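Local coordinates for protein caltubin, EF-hand (Lymnaea stagnalis, PDB 6VAN) that probably binds calcium ions in the loops of its paired EF-hand motifs, sites that hold strontium ions in this crystal, at residues Asp27-Lys30 with Asn31-Arg35; Asp61-Pro64 with Glu65-Asp69; Ser93-Glu97 with Ala98-Lys102. One frame throughout, in Å; residues are numbered along the deposited sequence.

All three contacts are local, each joining residues a few positions apart in one continuous stretch, and they follow one another in series without nesting or crossing. From the N terminus, contact 1 runs along helix 26-34, which leaves the first metal loop; contact 2 bends strand 60-61 into helix 62-71 at the second; contact 3 does the same for strand 95-96 and helix 97-106 at the third. Strands 23-24 and 60-61 pair antiparallel, coupling the hands of contacts 1 and 2, whereas strand 95-96 pairs with 132-133. The centres of contacts 2 and 3 stand about 30 Å apart, on opposite sides of the chain's centre; contacts 1 and 3 come within about 6 Å at their nearest atoms.

Contact 1. Residues Asp27-Lys30 with Asn31-Arg35. With SR (strontium ion), chain C.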
loop_
_atom_site.group_PDB
_atom_site.type_symbol
_atom_site.label_atom_id
_atom_site.label_comp_id
_atom_site.label_asym_id
_atom_site.label_seq_id
_atom_site.Cartn_x
_atom_site.Cartn_y
_atom_site.Cartn_z
ATOM N N ASP A 27 -8.752 -5.859 -12.594
ATOM C CA ASP A 27 -9.915 -5.984 -11.673
ATOM C C ASP A 27 -9.458 -6.576 -10.335
ATOM O O ASP A 27 -10.095 -6.296 -9.312
ATOM C CB ASP A 27 -11.044 -6.791 -12.313
ATOM C CG ASP A 27 -11.833 -5.984 -13.332
ATOM O OD1 ASP A 27 -12.359 -4.904 -12.952
ATOM O OD2 ASP A 27 -11.885 -6.411 -14.504
ATOM N N GLU A 28 -8.370 -7.334 -10.342
ATOM C CA GLU A 28 -7.828 -7.960 -9.119
ATOM C C GLU A 28 -7.103 -6.902 -8.297
ATOM O O GLU A 28 -7.361 -6.835 -7.076
ATOM C CB GLU A 28 -6.879 -9.072 -9.498
ATOM C CG GLU A 28 -7.522 -10.080 -10.413
ATOM C CD GLU A 28 -6.551 -11.164 -10.808
ATOM O OE1 GLU A 28 -6.006 -11.087 -11.960
ATOM O OE2 GLU A 28 -6.334 -12.041 -9.987
ATOM N N VAL A 29 -6.300 -6.069 -8.965
ATOM C CA VAL A 29 -5.561 -4.967 -8.282
ATOM C C VAL A 29 -6.623 -3.984 -7.789
ATOM O O VAL A 29 -6.520 -3.526 -6.660
ATOM C CB VAL A 29 -4.507 -4.312 -9.181
ATOM C CG1 VAL A 29 -3.849 -3.107 -8.514
ATOM C CG2 VAL A 29 -3.448 -5.325 -9.607
ATOM N N LYS A 30 -7.656 -3.713 -8.586
ATOM C CA LYS A 30 -8.744 -2.764 -8.214
ATOM C C LYS A 30 -9.482 -3.259 -6.975
ATOM O O LYS A 30 -9.636 -2.460 -6.052
ATOM C CB LYS A 30 -9.705 -2.558 -9.381
ATOM C CG LYS A 30 -10.630 -1.376 -9.191
ATOM C CD LYS A 30 -11.302 -0.956 -10.450
ATOM C CE LYS A 30 -12.274 0.180 -10.240
ATOM N NZ LYS A 30 -12.982 0.486 -11.504
ATOM N N ASN A 31 -9.892 -4.523 -6.930
ATOM C CA ASN A 31 -10.591 -5.131 -5.773
ATOM C C ASN A 31 -9.681 -5.077 -4.541
ATOM O O ASN A 31 -10.201 -4.845 -3.441
ATOM C CB ASN A 31 -11.103 -6.519 -6.141
ATOM C CG ASN A 31 -12.394 -6.444 -6.928
ATOM O OD1 ASN A 31 -12.841 -5.352 -7.298
ATOM N ND2 ASN A 31 -13.009 -7.591 -7.176
ATOM N N TYR A 32 -8.374 -5.217 -4.742
ATOM C CA TYR A 32 -7.349 -5.056 -3.682
ATOM C C TYR A 32 -7.401 -3.623 -3.120
ATOM O O TYR A 32 -7.679 -3.437 -1.920
ATOM C CB TYR A 32 -5.978 -5.431 -4.234
ATOM C CG TYR A 32 -4.843 -5.004 -3.355
ATOM C CD1 TYR A 32 -4.668 -5.577 -2.115
ATOM C CD2 TYR A 32 -3.960 -4.015 -3.760
ATOM C CE1 TYR A 32 -3.616 -5.201 -1.300
ATOM C CE2 TYR A 32 -2.907 -3.619 -2.953
ATOM C CZ TYR A 32 -2.751 -4.207 -1.714
ATOM O OH TYR A 32 -1.719 -3.839 -0.902
ATOM N N ILE A 33 -7.173 -2.621 -3.962
ATOM C CA ILE A 33 -7.101 -1.204 -3.496
ATOM C C ILE A 33 -8.479 -0.759 -2.994
ATOM O O ILE A 33 -8.526 0.058 -2.058
ATOM C CB ILE A 33 -6.540 -0.280 -4.583
ATOM C CG1 ILE A 33 -5.101 -0.673 -4.949
ATOM C CG2 ILE A 33 -6.641 1.177 -4.160
ATOM C CD1 ILE A 33 -4.515 0.110 -6.084
ATOM N N ARG A 34 -9.568 -1.275 -3.558
ATOM C CA ARG A 34 -10.941 -0.841 -3.189
ATOM C C ARG A 34 -11.238 -1.154 -1.726
ATOM O O ARG A 34 -12.079 -0.433 -1.160
ATOM C CB ARG A 34 -11.991 -1.530 -4.059
ATOM C CG ARG A 34 -12.460 -0.684 -5.222
ATOM C CD ARG A 34 -13.608 -1.357 -5.974
ATOM N NE ARG A 34 -14.206 -0.479 -6.973
ATOM C CZ ARG A 34 -15.060 -0.866 -7.918
ATOM N NH1 ARG A 34 -15.423 -2.137 -8.007
ATOM N NH2 ARG A 34 -15.535 0.022 -8.782
ATOM N N ARG A 35 -10.606 -2.179 -1.152
ATOM C CA ARG A 35 -10.765 -2.528 0.279
ATOM C C ARG A 35 -10.545 -1.259 1.116
ATOM O O ARG A 35 -11.331 -1.043 2.026
ATOM C CB ARG A 35 -9.808 -3.646 0.692
ATOM C CG ARG A 35 -10.227 -5.032 0.209
ATOM C CD ARG A 35 -9.097 -6.053 0.150
ATOM N NE ARG A 35 -8.198 -6.074 1.315
ATOM C CZ ARG A 35 -6.979 -5.515 1.376
ATOM N NH1 ARG A 35 -6.468 -4.867 0.341
ATOM N NH2 ARG A 35 -6.268 -5.603 2.490
HETATM SR SR SR C . -5.188 -13.578 -11.677
HETATM O O HOH W 1 -5.205 -13.365 -14.312
#
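Asn31 begins the second half of this helical stretch, its backbone N bonding to Asp27 O at 3.0 Å. Its side chain, with CG beside its own backbone N (chi1 -80°), folds back alongside the same turn, and CB comes to 3.3 Å from Asp27 O. Tyr32 N bonds to Glu28 O, and the ring of Tyr32 leaves the helix with its edge toward Val29 O. Beyond, this ring meets that of Trp15 and touches Trp83 of helix 77-87. Ile33 N bonds to Val29 O. The side chains of Ile33 and Val29 run side by side, CD1 of the isoleucine 4.1 Å from CG1 of the valine; Val29 packs on helix 42-52, Ile33 on Leu86 of helix 77-87. Arg34 N closes the next turn on Lys30 O at 2.8 Å. The extended arginine chain then slants across the lysine, whose CE lies over one face of the guanidinium, off centre, 3.6 Å from Arg34 NH2. Arg35 curls back on the helix end: its backbone N and its NH1 grip Tyr32 O from opposite faces of the carbonyl plane. At the other end, Glu28 is the bidentate glutamate that closes an EF-hand loop at the start of its exiting helix: OE1 and OE2 each lie 2.6 Å from a strontium ion, sharing the site with a water, Asp17, Asp21 and Gln23; Thr25 also bonds OE1. The chemistry is thus divided by direction: a carboxylate back toward the metal loop that precedes the helix, aliphatic groups inward, cations outward. Lys30 NZ and Arg34 NH2 are 3.8 Å apart, but the lysine's salt bridge to Asp42 probably offsets much of their mutual repulsion.

Contact 2. Residues Asp61-Pro64 with Glu65-Asp69. With SR (strontium ion), chain D.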
loop_
_atom_site.group_PDB
_atom_site.type_symbol
_atom_site.label_atom_id
_atom_site.label_comp_id
_atom_site.label_asym_id
_atom_site.label_seq_id
_atom_site.Cartn_x
_atom_site.Cartn_y
_atom_site.Cartn_z
ATOM N N ASP A 61 3.012 -9.760 -12.423
ATOM C CA ASP A 61 3.367 -11.191 -12.469
ATOM C C ASP A 61 4.057 -11.535 -11.149
ATOM O O ASP A 61 5.002 -10.827 -10.798
ATOM C CB ASP A 61 4.224 -11.439 -13.694
ATOM C CG ASP A 61 3.476 -11.077 -14.966
ATOM O OD1 ASP A 61 2.574 -11.847 -15.332
ATOM O OD2 ASP A 61 3.859 -10.100 -15.594
ATOM N N PHE A 62 3.627 -12.582 -10.456
ATOM C CA PHE A 62 4.328 -13.014 -9.223
ATOM C C PHE A 62 5.815 -13.176 -9.550
ATOM O O PHE A 62 6.650 -12.627 -8.861
ATOM C CB PHE A 62 3.750 -14.293 -8.637
ATOM C CG PHE A 62 4.478 -14.721 -7.397
ATOM C CD1 PHE A 62 4.310 -14.024 -6.211
ATOM C CD2 PHE A 62 5.386 -15.762 -7.427
ATOM C CE1 PHE A 62 5.027 -14.382 -5.078
ATOM C CE2 PHE A 62 6.100 -16.117 -6.289
ATOM C CZ PHE A 62 5.900 -15.437 -5.116
ATOM N N VAL A 63 6.122 -13.900 -10.621
ATOM C CA VAL A 63 7.514 -13.971 -11.133
ATOM C C VAL A 63 7.535 -13.407 -12.549
ATOM O O VAL A 63 6.688 -13.773 -13.368
ATOM C CB VAL A 63 8.093 -15.395 -11.014
ATOM C CG1 VAL A 63 8.521 -15.667 -9.590
ATOM C CG2 VAL A 63 7.133 -16.460 -11.465
ATOM N N PRO A 64 8.493 -12.515 -12.887
ATOM C CA PRO A 64 9.555 -12.072 -11.967
ATOM C C PRO A 64 9.233 -10.867 -11.066
ATOM O O PRO A 64 10.008 -10.574 -10.183
ATOM C CB PRO A 64 10.642 -11.593 -12.929
ATOM C CG PRO A 64 9.861 -11.050 -14.098
ATOM C CD PRO A 64 8.682 -11.985 -14.238
ATOM N N GLU A 65 8.105 -10.181 -11.324
ATOM C CA GLU A 65 7.886 -8.771 -10.892
ATOM C C GLU A 65 7.670 -8.678 -9.386
ATOM O O GLU A 65 8.378 -7.859 -8.751
ATOM C CB GLU A 65 6.711 -8.170 -11.664
ATOM C CG GLU A 65 7.021 -8.088 -13.137
ATOM C CD GLU A 65 5.884 -7.779 -14.077
ATOM O OE1 GLU A 65 4.728 -7.843 -13.657
ATOM O OE2 GLU A 65 6.196 -7.479 -15.235
ATOM N N TYR A 66 6.739 -9.422 -8.817
ATOM C CA TYR A 66 6.441 -9.308 -7.370
ATOM C C TYR A 66 7.666 -9.786 -6.594
ATOM O O TYR A 66 8.051 -9.109 -5.629
ATOM C CB TYR A 66 5.175 -10.073 -6.994
ATOM C CG TYR A 66 4.634 -9.791 -5.616
ATOM C CD1 TYR A 66 3.939 -8.622 -5.343
ATOM C CD2 TYR A 66 4.745 -10.717 -4.598
ATOM C CE1 TYR A 66 3.405 -8.371 -4.083
ATOM C CE2 TYR A 66 4.215 -10.488 -3.342
ATOM C CZ TYR A 66 3.549 -9.309 -3.077
ATOM O OH TYR A 66 3.044 -9.090 -1.815
ATOM N N VAL A 67 8.292 -10.880 -6.997
ATOM C CA VAL A 67 9.458 -11.413 -6.244
ATOM C C VAL A 67 10.595 -10.400 -6.332
ATOM O O VAL A 67 11.219 -10.110 -5.279
ATOM C CB VAL A 67 9.877 -12.804 -6.739
ATOM C CG1 VAL A 67 11.201 -13.223 -6.126
ATOM C CG2 VAL A 67 8.810 -13.831 -6.445
ATOM N N HIS A 68 10.866 -9.849 -7.514
ATOM C CA HIS A 68 11.966 -8.869 -7.713
ATOM C C HIS A 68 11.748 -7.687 -6.764
ATOM O O HIS A 68 12.689 -7.338 -6.021
ATOM C CB HIS A 68 12.080 -8.424 -9.177
ATOM C CG HIS A 68 13.148 -7.405 -9.371
ATOM N ND1 HIS A 68 14.483 -7.749 -9.455
ATOM C CD2 HIS A 68 13.095 -6.058 -9.435
ATOM C CE1 HIS A 68 15.211 -6.653 -9.588
ATOM N NE2 HIS A 68 14.383 -5.607 -9.589
ATOM N N ASP A 69 10.535 -7.144 -6.748
ATOM C CA ASP A 69 10.155 -5.932 -5.976
ATOM C C ASP A 69 10.298 -6.191 -4.481
ATOM O O ASP A 69 10.766 -5.327 -3.747
ATOM C CB ASP A 69 8.720 -5.508 -6.274
HETATM SR SR SR D . 3.865 -7.778 -15.942
#
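Around the first turn the helix is wider than an alpha-helix: Tyr66 N bonds to Asp61 O and Val67 N to Phe62 O, each between residues five apart, past a cis peptide before Pro64. Glu65 holds strontium with both carboxylate oxygens, its OE1 also accepting Asp61 N at 2.9 Å from the anti side, 34° out of the carboxylate plane. Asp61 OD2 binds the same ion, 3.1 Å from that OE1, so the metal draws together two acidic oxygens; Gln23 bonds Asp61 OD1. With CG anti to N (chi1 180°), the Phe62 ring stands out beside the helix, where Val67 CG2 comes over one face, 3.8 Å from the centroid. Its CD1 also meets Tyr66 CD2 at 3.7 Å, the two rings rim to rim. An alanine in place of Phe62 is likely to leave a gap beside Val67 and Tyr66 and would take away the cation-pi partner of Lys9. Asp53, Asn55, Asn57 and Ala59 complete the site. This is the closing end of an EF-hand loop, its bidentate glutamate one residue later than in the canonical twelve-residue loop, counting from Asp53.

Contact 3. Residues Ser93-Glu97 with Ala98-Lys102; sequences SFVTE and AELVK. With SR (strontium ion), chain E.
From strand 95-96 the chain turns directly into helix 97-106, the first turn being fastened by Leu100 N to Thr96 O and by Val101 N to Glu97 O, both at 3.0 Å. Thr96 is the N-cap, and with Glu99 it forms a capping box. Its OG1, set between the backbone N and the carbonyl carbon (chi1 64°), accepts Glu99 N at 3.0 Å in a nearly straight bond that satisfies this amide. In return the glutamate chain, crossing the threonine at about a right angle, brings OE1 to within 2.9 Å of Thr96 N, met on the anti side and 19° out of the carboxylate plane. Glu99 OE1 and OE2 both bind the strontium ion, at 2.5 Å each, and the backbone O of Phe94 supplies a further ligand at 2.4 Å. A water and Asp88, Asn90 and Asp92 fill the remaining places of this EF-hand loop, in which Glu99 is the twelfth residue counted from Asp88. On the inner side, Val95 and Leu100 also meet crosswise, CG2 of the valine lying 3.9 Å from CD1 of the leucine. Both touch Gln87 of helix 77-87, while Leu100 reaches Val118 of helix 111-122. Glu97 also lies against Val118, its OE2 bonded to Gln119 NE2. The bidentate grip on the ion and the bond from Thr96 N together hold the carboxylate's rotation, and the Thr96 N-H would probably help draw negative charge toward OE1. Glu99 thus links the ion directly to the N-cap residue of the helix.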
loop_
_atom_site.group_PDB
_atom_site.type_symbol
_atom_site.label_atom_id
_atom_site.label_comp_id
_atom_site.label_asym_id
_atom_site.label_seq_id
_atom_site.Cartn_x
_atom_site.Cartn_y
_atom_site.Cartn_z
ATOM N N SER A 93 -4.009 15.771 -0.039
ATOM C CA SER A 93 -2.525 15.762 0.130
ATOM C C SER A 93 -2.123 15.734 1.618
ATOM O O SER A 93 -0.973 16.009 1.963
ATOM C CB SER A 93 -1.843 16.875 -0.632
ATOM O OG SER A 93 -1.800 16.535 -2.012
ATOM N N PHE A 94 -3.016 15.274 2.479
ATOM C CA PHE A 94 -2.705 14.927 3.885
ATOM C C PHE A 94 -3.365 13.602 4.200
ATOM O O PHE A 94 -4.408 13.326 3.634
ATOM C CB PHE A 94 -3.239 15.956 4.882
ATOM C CG PHE A 94 -2.683 17.339 4.718
ATOM C CD1 PHE A 94 -1.413 17.638 5.182
ATOM C CD2 PHE A 94 -3.426 18.329 4.085
ATOM C CE1 PHE A 94 -0.890 18.917 5.043
ATOM C CE2 PHE A 94 -2.900 19.610 3.936
ATOM C CZ PHE A 94 -1.638 19.895 4.413
ATOM N N VAL A 95 -2.723 12.794 5.044
ATOM C CA VAL A 95 -3.379 11.577 5.596
ATOM C C VAL A 95 -3.712 11.882 7.045
ATOM O O VAL A 95 -2.800 12.067 7.842
ATOM C CB VAL A 95 -2.541 10.295 5.390
ATOM C CG1 VAL A 95 -2.468 9.955 3.906
ATOM C CG2 VAL A 95 -1.137 10.344 5.995
ATOM N N THR A 96 -4.994 11.941 7.365
ATOM C CA THR A 96 -5.420 12.228 8.740
ATOM C C THR A 96 -5.350 10.968 9.597
ATOM O O THR A 96 -5.379 9.845 9.085
ATOM C CB THR A 96 -6.851 12.748 8.798
ATOM O OG1 THR A 96 -7.709 11.725 8.341
ATOM C CG2 THR A 96 -7.091 13.977 7.963
ATOM N N GLU A 97 -5.353 11.166 10.890
ATOM C CA GLU A 97 -5.448 10.043 11.812
ATOM C C GLU A 97 -6.643 9.194 11.409
ATOM O O GLU A 97 -6.498 7.985 11.316
ATOM C CB GLU A 97 -5.572 10.563 13.232
ATOM C CG GLU A 97 -5.622 9.467 14.258
ATOM C CD GLU A 97 -5.590 9.982 15.674
ATOM O OE1 GLU A 97 -4.586 10.609 16.040
ATOM O OE2 GLU A 97 -6.561 9.736 16.392
ATOM N N ALA A 98 -7.811 9.782 11.152
ATOM C CA ALA A 98 -9.023 8.986 10.871
ATOM C C ALA A 98 -8.880 8.213 9.558
ATOM O O ALA A 98 -9.300 7.044 9.497
ATOM C CB ALA A 98 -10.240 9.858 10.840
ATOM N N GLU A 99 -8.313 8.819 8.518
ATOM C CA GLU A 99 -8.102 8.112 7.235
ATOM C C GLU A 99 -7.174 6.908 7.464
ATOM O O GLU A 99 -7.470 5.808 6.926
ATOM C CB GLU A 99 -7.467 9.026 6.181
ATOM C CG GLU A 99 -8.455 10.019 5.599
ATOM C CD GLU A 99 -7.808 11.072 4.704
ATOM O OE1 GLU A 99 -6.662 11.528 4.989
ATOM O OE2 GLU A 99 -8.466 11.500 3.714
ATOM N N LEU A 100 -6.085 7.087 8.227
ATOM C CA LEU A 100 -5.110 6.000 8.453
ATOM C C LEU A 100 -5.752 4.868 9.255
ATOM O O LEU A 100 -5.456 3.699 8.953
ATOM C CB LEU A 100 -3.887 6.574 9.144
ATOM C CG LEU A 100 -3.032 7.529 8.308
ATOM C CD1 LEU A 100 -2.085 8.293 9.214
ATOM C CD2 LEU A 100 -2.287 6.752 7.230
ATOM N N VAL A 101 -6.587 5.200 10.223
ATOM C CA VAL A 101 -7.262 4.176 11.073
ATOM C C VAL A 101 -8.248 3.404 10.207
ATOM O O VAL A 101 -8.253 2.170 10.260
ATOM C CB VAL A 101 -7.940 4.815 12.285
ATOM C CG1 VAL A 101 -8.866 3.834 12.967
ATOM C CG2 VAL A 101 -6.931 5.392 13.247
ATOM N N LYS A 102 -9.029 4.094 9.393
ATOM C CA LYS A 102 -9.988 3.398 8.509
ATOM C C LYS A 102 -9.246 2.455 7.575
ATOM O O LYS A 102 -9.723 1.326 7.341
ATOM C CB LYS A 102 -10.848 4.376 7.721
ATOM C CG LYS A 102 -11.997 3.729 6.965
HETATM SR SR SR E . -6.797 13.349 3.217
HETATM O O HOH W 2 -7.852 14.755 4.940
#